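Local atomic coordinates of transcriptional regulator, MerR family (Listeria monocytogenes str. 4b F2365, PDB entry 3GP4), a protein that probably binds promoter DNA as a dimer and regulates transcription in the manner of MerR-family regulators. Residues 47-51 / 68-72. Sequence-based numbering, arbitrary orientation.
Sequences RWILF and YLALF
An aromatic cluster of Trp48, Tyr68 and Phe72 joins helices 43-57 and 62-74 of the MerR-type DNA-binding domain. The two short segments run nearly antiparallel. Their axes come no closer than 13.7 Å, and large side chains fill the distance. Trp48 does most of this. Its indole reaches across from 47-51, and the six-membered ring meets three residues of 68-72: Leu69 over a face, Tyr68 and Phe72 through CH2 and CZ2. CD1 of Leu69 sits over one face of the six-membered ring. It lies 3.7 Å from the ring centroid and close to the ring normal, a CH-pi contact. CG of Leu69 is anti to the backbone N (chi1 -176°), which swings it toward the indole, and the turn about chi2 sets CD1 over the ring. Tyr68 meets Trp48 rim to rim, with Tyr68 CE2 3.5 Å from Trp48 CH2. Neither of these two rings covers the other, and their planes are inclined at 47°. Trp48 CZ2 sits over one face of Phe72, 3.6 Å from Phe72 CD2. These planes are tilted by 53°, an oblique pair that is neither stacked nor edge-to-face. Phe51, one turn after Trp48, adds a looser contact: its CE2 is 4.4 Å from Tyr68 CE2. The link across the segments is thus apolar. The polar end of Tyr68 is satisfied elsewhere, since its OH hydrogen-bonds to Tyr114 OH of the second subunit. Phe72 also packs on Glu124 of that subunit, which places this side of the cluster at the dimer interface. Pro29 touches both Trp48 and Leu69. The arrangement is that of a small aromatic core between two helices in the N-terminal domain of a MerR-family regulator, next to the long dimerisation helix.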
loop_
_atom_site.group_PDB
_atom_site.type_symbol
_atom_site.label_atom_id
_atom_site.label_comp_id
_atom_site.label_asym_id
_atom_site.label_seq_id
_atom_site.Cartn_x
_atom_site.Cartn_y
_atom_site.Cartn_z
ATOM N N ARG A 47 7.299 -21.591 -7.305
ATOM C CA ARG A 47 8.163 -20.419 -7.079
ATOM C C ARG A 47 7.662 -19.216 -7.888
ATOM O O ARG A 47 7.658 -18.060 -7.399
ATOM C CB ARG A 47 9.630 -20.703 -7.405
ATOM C CG ARG A 47 10.249 -21.837 -6.547
ATOM C CD ARG A 47 11.757 -21.842 -6.656
ATOM N NE ARG A 47 12.370 -23.093 -6.171
ATOM C CZ ARG A 47 12.515 -23.446 -4.894
ATOM N NH1 ARG A 47 12.082 -22.660 -3.902
ATOM N NH2 ARG A 47 13.107 -24.606 -4.600
ATOM N N TRP A 48 7.222 -19.463 -9.116
ATOM C CA TRP A 48 6.653 -18.339 -9.907
ATOM C C TRP A 48 5.321 -17.811 -9.349
ATOM O O TRP A 48 5.078 -16.610 -9.367
ATOM C CB TRP A 48 6.469 -18.727 -11.368
ATOM C CG TRP A 48 7.717 -18.552 -12.146
ATOM C CD1 TRP A 48 8.631 -19.534 -12.468
ATOM C CD2 TRP A 48 8.210 -17.348 -12.710
ATOM N NE1 TRP A 48 9.669 -19.001 -13.196
ATOM C CE2 TRP A 48 9.427 -17.658 -13.372
ATOM C CE3 TRP A 48 7.746 -16.027 -12.734
ATOM C CZ2 TRP A 48 10.202 -16.684 -14.016
ATOM C CZ3 TRP A 48 8.516 -15.062 -13.397
ATOM C CH2 TRP A 48 9.726 -15.398 -14.024
ATOM N N ILE A 49 4.469 -18.706 -8.872
ATOM C CA ILE A 49 3.155 -18.292 -8.317
ATOM C C ILE A 49 3.371 -17.416 -7.063
ATOM O O ILE A 49 2.768 -16.327 -6.889
ATOM C CB ILE A 49 2.285 -19.532 -8.018
ATOM C CG1 ILE A 49 1.835 -20.181 -9.347
ATOM C CG2 ILE A 49 1.056 -19.153 -7.185
ATOM C CD1 ILE A 49 1.366 -21.673 -9.229
ATOM N N LEU A 50 4.304 -17.868 -6.251
ATOM C CA LEU A 50 4.646 -17.201 -4.988
ATOM C C LEU A 50 5.284 -15.820 -5.214
ATOM O O LEU A 50 4.890 -14.823 -4.585
ATOM C CB LEU A 50 5.553 -18.128 -4.179
ATOM C CG LEU A 50 4.855 -19.355 -3.564
ATOM C CD1 LEU A 50 5.928 -20.274 -2.941
ATOM C CD2 LEU A 50 3.854 -18.939 -2.493
ATOM N N PHE A 51 6.260 -15.748 -6.112
ATOM C CA PHE A 51 6.834 -14.458 -6.526
ATOM C C PHE A 51 5.770 -13.493 -7.074
ATOM O O PHE A 51 5.770 -12.288 -6.697
ATOM C CB PHE A 51 7.968 -14.688 -7.528
ATOM C CG PHE A 51 8.665 -13.433 -7.997
ATOM C CD1 PHE A 51 9.568 -12.760 -7.175
ATOM C CD2 PHE A 51 8.441 -12.966 -9.273
ATOM C CE1 PHE A 51 10.225 -11.614 -7.644
ATOM C CE2 PHE A 51 9.106 -11.808 -9.752
ATOM C CZ PHE A 51 9.986 -11.153 -8.943
ATOM N N TYR A 68 8.583 -9.236 -17.641
ATOM C CA TYR A 68 9.681 -9.934 -16.969
ATOM C C TYR A 68 9.651 -11.421 -17.298
ATOM O O TYR A 68 10.680 -12.003 -17.706
ATOM C CB TYR A 68 9.614 -9.714 -15.450
ATOM C CG TYR A 68 10.700 -10.449 -14.708
ATOM C CD1 TYR A 68 11.981 -9.942 -14.647
ATOM C CD2 TYR A 68 10.434 -11.669 -14.081
ATOM C CE1 TYR A 68 12.994 -10.612 -13.971
ATOM C CE2 TYR A 68 11.444 -12.356 -13.407
ATOM C CZ TYR A 68 12.726 -11.804 -13.353
ATOM O OH TYR A 68 13.747 -12.465 -12.682
ATOM N N LEU A 69 8.479 -12.038 -17.152
ATOM C CA LEU A 69 8.326 -13.428 -17.612
ATOM C C LEU A 69 8.609 -13.610 -19.120
ATOM O O LEU A 69 9.338 -14.560 -19.491
ATOM C CB LEU A 69 6.962 -14.010 -17.241
ATOM C CG LEU A 69 6.867 -15.482 -17.656
ATOM C CD1 LEU A 69 7.840 -16.354 -16.880
ATOM C CD2 LEU A 69 5.486 -15.947 -17.436
ATOM N N ALA A 70 8.061 -12.739 -19.972
ATOM C CA ALA A 70 8.371 -12.751 -21.422
ATOM C C ALA A 70 9.881 -12.735 -21.721
ATOM O O ALA A 70 10.362 -13.543 -22.535
ATOM C CB ALA A 70 7.640 -11.617 -22.180
ATOM N N LEU A 71 10.617 -11.818 -21.091
ATOM C CA LEU A 71 12.093 -11.803 -21.199
ATOM C C LEU A 71 12.734 -13.120 -20.768
ATOM O O LEU A 71 13.559 -13.714 -21.517
ATOM C CB LEU A 71 12.690 -10.632 -20.410
ATOM C CG LEU A 71 12.390 -9.219 -20.931
ATOM C CD1 LEU A 71 12.703 -8.148 -19.897
ATOM C CD2 LEU A 71 13.157 -8.894 -22.249
ATOM N N PHE A 72 12.349 -13.582 -19.575
ATOM C CA PHE A 72 12.779 -14.875 -19.056
ATOM C C PHE A 72 12.569 -16.015 -20.063
ATOM O O PHE A 72 13.488 -16.825 -20.309
ATOM C CB PHE A 72 12.084 -15.162 -17.707
ATOM C CG PHE A 72 12.282 -16.578 -17.207
ATOM C CD1 PHE A 72 13.468 -16.943 -16.587
ATOM C CD2 PHE A 72 11.287 -17.535 -17.376
ATOM C CE1 PHE A 72 13.664 -18.249 -16.135
ATOM C CE2 PHE A 72 11.461 -18.843 -16.913
ATOM C CZ PHE A 72 12.655 -19.192 -16.285
#